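Local coordinates for multiple antibiotic resistance protein MarR (Escherichia coli, PDB 1JGS) that represses the marRAB operon by binding its operator DNA, and so restrains the activation of antibiotic-resistance and oxidative-stress genes, at residues L11-M14 / V15-K19; K19-L22 / L23-L27. All blocks are in the same frame, centred on the assembly; numbering follows the deposited sequence.

Contact 1 of 2, residues L11-M14 / V15-K19; sequences LIHM and VNQKK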
loop_
_atom_site.group_PDB
_atom_site.type_symbol
_atom_site.label_atom_id
_atom_site.label_comp_id
_atom_site.label_asym_id
_atom_site.label_seq_id
_atom_site.Cartn_x
_atom_site.Cartn_y
_atom_site.Cartn_z
ATOM N N LEU A 11 12.917 0.055 3.826
ATOM C CA LEU A 11 12.998 -1.397 3.726
ATOM C C LEU A 11 11.603 -2.011 3.846
ATOM O O LEU A 11 11.260 -2.916 3.093
ATOM C CB LEU A 11 13.923 -1.979 4.804
ATOM C CG LEU A 11 15.432 -1.769 4.621
ATOM C CD1 LEU A 11 16.202 -2.385 5.793
ATOM C CD2 LEU A 11 15.866 -2.401 3.317
ATOM N N ILE A 12 10.818 -1.533 4.808
ATOM C CA ILE A 12 9.453 -2.023 4.998
ATOM C C ILE A 12 8.685 -1.759 3.699
ATOM O O ILE A 12 7.879 -2.583 3.259
ATOM C CB ILE A 12 8.733 -1.279 6.149
ATOM C CG1 ILE A 12 9.369 -1.644 7.491
ATOM C CG2 ILE A 12 7.266 -1.656 6.178
ATOM C CD1 ILE A 12 8.779 -0.869 8.669
ATOM N N HIS A 13 8.953 -0.607 3.091
ATOM C CA HIS A 13 8.307 -0.218 1.848
ATOM C C HIS A 13 8.662 -1.234 0.779
ATOM O O HIS A 13 7.805 -1.975 0.294
ATOM C CB HIS A 13 8.787 1.171 1.435
ATOM C CG HIS A 13 8.264 1.634 0.113
ATOM N ND1 HIS A 13 6.918 1.706 -0.174
ATOM C CD2 HIS A 13 8.906 2.089 -0.989
ATOM C CE1 HIS A 13 6.753 2.188 -1.392
ATOM N NE2 HIS A 13 7.944 2.430 -1.909
ATOM N N MET A 14 9.941 -1.262 0.425
ATOM C CA MET A 14 10.458 -2.183 -0.582
ATOM C C MET A 14 9.933 -3.601 -0.406
ATOM O O MET A 14 9.644 -4.269 -1.387
ATOM C CB MET A 14 11.986 -2.225 -0.525
ATOM C CG MET A 14 12.689 -0.970 -1.004
ATOM S SD MET A 14 14.473 -1.065 -0.679
ATOM C CE MET A 14 15.004 -2.219 -1.975
ATOM N N VAL A 15 9.832 -4.066 0.838
ATOM C CA VAL A 15 9.350 -5.419 1.110
ATOM C C VAL A 15 7.847 -5.573 0.877
ATOM O O VAL A 15 7.380 -6.630 0.411
ATOM C CB VAL A 15 9.658 -5.858 2.558
ATOM C CG1 VAL A 15 9.111 -7.259 2.791
ATOM C CG2 VAL A 15 11.181 -5.837 2.808
ATOM N N ASN A 16 7.087 -4.536 1.217
ATOM C CA ASN A 16 5.649 -4.592 1.015
ATOM C C ASN A 16 5.473 -4.593 -0.488
ATOM O O ASN A 16 4.639 -5.323 -1.033
ATOM C CB ASN A 16 4.946 -3.374 1.615
ATOM C CG ASN A 16 3.441 -3.558 1.681
ATOM O OD1 ASN A 16 2.949 -4.447 2.377
ATOM N ND2 ASN A 16 2.703 -2.725 0.951
ATOM N N GLN A 17 6.283 -3.772 -1.149
ATOM C CA GLN A 17 6.260 -3.664 -2.599
ATOM C C GLN A 17 6.361 -5.087 -3.134
ATOM O O GLN A 17 5.429 -5.600 -3.750
ATOM C CB GLN A 17 7.453 -2.835 -3.076
ATOM C CG GLN A 17 7.381 -2.366 -4.520
ATOM C CD GLN A 17 7.235 -0.854 -4.634
ATOM O OE1 GLN A 17 8.099 -0.094 -4.181
ATOM N NE2 GLN A 17 6.138 -0.410 -5.242
ATOM N N LYS A 18 7.494 -5.727 -2.858
ATOM C CA LYS A 18 7.748 -7.091 -3.300
ATOM C C LYS A 18 6.545 -7.983 -3.036
ATOM O O LYS A 18 6.077 -8.688 -3.925
ATOM C CB LYS A 18 8.968 -7.677 -2.582
ATOM C CG LYS A 18 9.335 -9.066 -3.083
ATOM C CD LYS A 18 10.275 -9.794 -2.145
ATOM C CE LYS A 18 10.646 -11.185 -2.678
ATOM N NZ LYS A 18 11.913 -11.193 -3.473
ATOM N N LYS A 19 6.060 -7.943 -1.803
ATOM C CA LYS A 19 4.919 -8.750 -1.380
ATOM C C LYS A 19 3.716 -8.593 -2.308
ATOM O O LYS A 19 3.035 -9.570 -2.629
ATOM C CB LYS A 19 4.536 -8.377 0.058
ATOM C CG LYS A 19 3.458 -9.244 0.688
ATOM C CD LYS A 19 2.087 -8.595 0.600
ATOM C CE LYS A 19 1.056 -9.395 1.388
ATOM N NZ LYS A 19 -0.271 -8.720 1.451
#

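Contact 2 of 2, residues K19-L22 / L23-L27; sequences KDRL and LNEYL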
loop_
_atom_site.group_PDB
_atom_site.type_symbol
_atom_site.label_atom_id
_atom_site.label_comp_id
_atom_site.label_asym_id
_atom_site.label_seq_id
_atom_site.Cartn_x
_atom_site.Cartn_y
_atom_site.Cartn_z
ATOM N N LYS A 19 6.060 -7.943 -1.803
ATOM C CA LYS A 19 4.919 -8.750 -1.380
ATOM C C LYS A 19 3.716 -8.593 -2.308
ATOM O O LYS A 19 3.035 -9.570 -2.629
ATOM C CB LYS A 19 4.536 -8.377 0.058
ATOM C CG LYS A 19 3.458 -9.244 0.688
ATOM C CD LYS A 19 2.087 -8.595 0.600
ATOM C CE LYS A 19 1.056 -9.395 1.388
ATOM N NZ LYS A 19 -0.271 -8.720 1.451
ATOM N N ASP A 20 3.455 -7.367 -2.745
ATOM C CA ASP A 20 2.319 -7.142 -3.623
ATOM C C ASP A 20 2.615 -7.673 -5.011
ATOM O O ASP A 20 1.740 -8.257 -5.657
ATOM C CB ASP A 20 1.955 -5.655 -3.682
ATOM C CG ASP A 20 1.271 -5.170 -2.407
ATOM O OD1 ASP A 20 0.527 -5.962 -1.781
ATOM O OD2 ASP A 20 1.465 -3.990 -2.040
ATOM N N ARG A 21 3.854 -7.484 -5.457
ATOM C CA ARG A 21 4.274 -7.953 -6.776
ATOM C C ARG A 21 4.065 -9.455 -6.886
ATOM O O ARG A 21 3.657 -9.960 -7.928
ATOM C CB ARG A 21 5.747 -7.624 -7.030
ATOM C CG ARG A 21 6.274 -8.229 -8.320
ATOM C CD ARG A 21 7.726 -7.883 -8.572
ATOM N NE ARG A 21 8.248 -8.628 -9.714
ATOM C CZ ARG A 21 9.497 -8.540 -10.163
ATOM N NH1 ARG A 21 10.364 -7.733 -9.563
ATOM N NH2 ARG A 21 9.881 -9.259 -11.213
ATOM N N LEU A 22 4.353 -10.167 -5.805
ATOM C CA LEU A 22 4.177 -11.606 -5.797
ATOM C C LEU A 22 2.683 -11.908 -5.859
ATOM O O LEU A 22 2.249 -12.815 -6.569
ATOM C CB LEU A 22 4.792 -12.211 -4.529
ATOM C CG LEU A 22 6.302 -11.988 -4.387
ATOM C CD1 LEU A 22 6.834 -12.730 -3.172
ATOM C CD2 LEU A 22 7.001 -12.484 -5.636
ATOM N N LEU A 23 1.908 -11.131 -5.112
ATOM C CA LEU A 23 0.463 -11.282 -5.064
ATOM C C LEU A 23 -0.102 -11.185 -6.486
ATOM O O LEU A 23 -0.794 -12.098 -6.945
ATOM C CB LEU A 23 -0.132 -10.190 -4.179
ATOM C CG LEU A 23 -1.641 -10.217 -3.968
ATOM C CD1 LEU A 23 -2.046 -11.557 -3.376
ATOM C CD2 LEU A 23 -2.045 -9.075 -3.059
ATOM N N ASN A 24 0.191 -10.085 -7.184
ATOM C CA ASN A 24 -0.278 -9.930 -8.556
ATOM C C ASN A 24 0.127 -11.155 -9.384
ATOM O O ASN A 24 -0.674 -11.676 -10.166
ATOM C CB ASN A 24 0.307 -8.671 -9.219
ATOM C CG ASN A 24 -0.364 -7.388 -8.749
ATOM O OD1 ASN A 24 0.083 -6.753 -7.792
ATOM N ND2 ASN A 24 -1.451 -7.006 -9.421
ATOM N N GLU A 25 1.369 -11.609 -9.208
ATOM C CA GLU A 25 1.873 -12.768 -9.952
ATOM C C GLU A 25 1.106 -14.057 -9.667
ATOM O O GLU A 25 0.924 -14.883 -10.557
ATOM C CB GLU A 25 3.367 -12.985 -9.676
ATOM C CG GLU A 25 4.279 -12.080 -10.498
ATOM C CD GLU A 25 5.764 -12.351 -10.267
ATOM O OE1 GLU A 25 6.181 -13.527 -10.372
ATOM O OE2 GLU A 25 6.514 -11.386 -9.990
ATOM N N TYR A 26 0.650 -14.223 -8.432
ATOM C CA TYR A 26 -0.100 -15.418 -8.052
ATOM C C TYR A 26 -1.542 -15.388 -8.547
ATOM O O TYR A 26 -2.139 -16.439 -8.769
ATOM C CB TYR A 26 -0.124 -15.574 -6.534
ATOM C CG TYR A 26 1.232 -15.657 -5.886
ATOM C CD1 TYR A 26 1.453 -15.076 -4.638
ATOM C CD2 TYR A 26 2.285 -16.333 -6.500
ATOM C CE1 TYR A 26 2.687 -15.163 -4.012
ATOM C CE2 TYR A 26 3.528 -16.431 -5.885
ATOM C CZ TYR A 26 3.720 -15.842 -4.638
ATOM O OH TYR A 26 4.939 -15.932 -4.007
ATOM N N LEU A 27 -2.104 -14.189 -8.703
ATOM C CA LEU A 27 -3.494 -14.047 -9.157
ATOM C C LEU A 27 -3.617 -13.845 -10.669
ATOM O O LEU A 27 -4.722 -13.830 -11.215
ATOM C CB LEU A 27 -4.169 -12.870 -8.443
ATOM C CG LEU A 27 -4.137 -12.886 -6.916
ATOM C CD1 LEU A 27 -5.006 -11.759 -6.389
ATOM C CD2 LEU A 27 -4.643 -14.218 -6.401
#

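Contact 1 of 2, residues L11-M14 / V15-K19
His13 and Gln17, one helical turn apart, are brought alongside each other by matching first torsions: CG lies anti to the backbone N in both, at 176° in His13 and -166° in Gln17. The two side chains therefore leave the helix in the same direction. A bend at the second torsion of Gln17 then carries its amide back to the imidazole, where OE1 stands 3.4 Å from NE2 of His13. The ring and amide planes are 69° apart; the angle between NE2 and OE1 is too poor for a hydrogen bond, so this is polar proximity on an exposed side of the helix.

The backbone supplies the real grip. Four successive i to i+4 hydrogen bonds join the residues, from Val15 N to Leu11 O through to Lys18 N to Met14 O. The bond from Gln17 N to His13 O is 2.8 Å long and almost straight, and Asn16 N adds a weak second bond to the same carbonyl oxygen. A side-chain carbon crowds one of these carbonyls as well: CB of Gln17 sits 3.1 Å from Met14 O.

Other side chains of these two turns face the second subunit of the dimer. Ile12 packs on Val15 of the second subunit and Asn16 on its own counterpart there, while Lys18 NZ is hydrogen-bonded to Leu137 O of that subunit. This part of helix 8-27 thus runs through the dimer interface, where Leu11 lies against Glu130 of the second subunit's helix 126-134 and Met14 against Leu137 near that subunit's C-terminus.

Contact 2 of 2, residues K19-L22 / L23-L27
Leu22 and Tyr26 form the close-packed side of this helical turn, their side chains running side by side in the same direction. The phenol ring lies over the Leu22 carbonyl: Leu22 O stands 3.0 Å from the ring plane on one face, displaced toward the rim. That same oxygen accepts the backbone hydrogen bond from Tyr26 N at 2.8 Å, so one carbonyl is held by an N-H and covered by the ring of a single residue. With CG of Tyr26 anti to its carbonyl carbon (chi1 -58°), the ring folds back along the helix, which brings CE1 to 3.7 Å from CB of Leu22 and its OH to 3.8 Å from CD1 of Leu22. Both side chains also meet helix 96-118, Leu22 on Leu113 and Tyr26 on Asp112 and Glu116. Leu23, buried on a neighbouring side of the helix, packs on Val109 of helix 96-118 and on Lys38 of helix 34-46.

The solvent side is built differently. Arg21 stretches out fully from CG to NE, and Glu25, extended beyond CG, runs alongside it to form a salt bridge, with Arg21 NE donating to Glu25 OE2 over 3.3 Å. The bond is bent, 142° at the hydrogen, and OE2 is tilted out of the guanidinium plane, with the two flat groups 49° apart. It is a single-point, rather long pairing between exposed side chains, unlike the close cover over the Leu22 carbonyl.

Regular i to i+4 backbone bonds run beneath both sides, among them Asn24 N to Asp20 O. Polar, exposed side chains on one side and packed ones on another make this an amphipathic helix, with an i to i+4 salt bridge on its polar side, here at the end of helix 8-27 where it meets helices 34-46 and 96-118 of the MarR-type winged-helix fold.

In the fold
Both contacts belong to helix 8-27 and share Lys19, so they follow one another along a single element, with centres about 12 Å apart. Neither is wholly core. Contact 1 is partly buried, and its cover comes from the second subunit; contact 2 is more a surface contact, and its neighbours are helices 96-118 and 34-46 of its own chain. The chemistry changes accordingly. Between the segments of contact 1 the bonding is confined to the backbone, and several of its side chains meet the partner subunit, whereas contact 2 adds a salt bridge and an aromatic-aliphatic pair. One helix thereby passes from joining subunits to joining helices within a subunit.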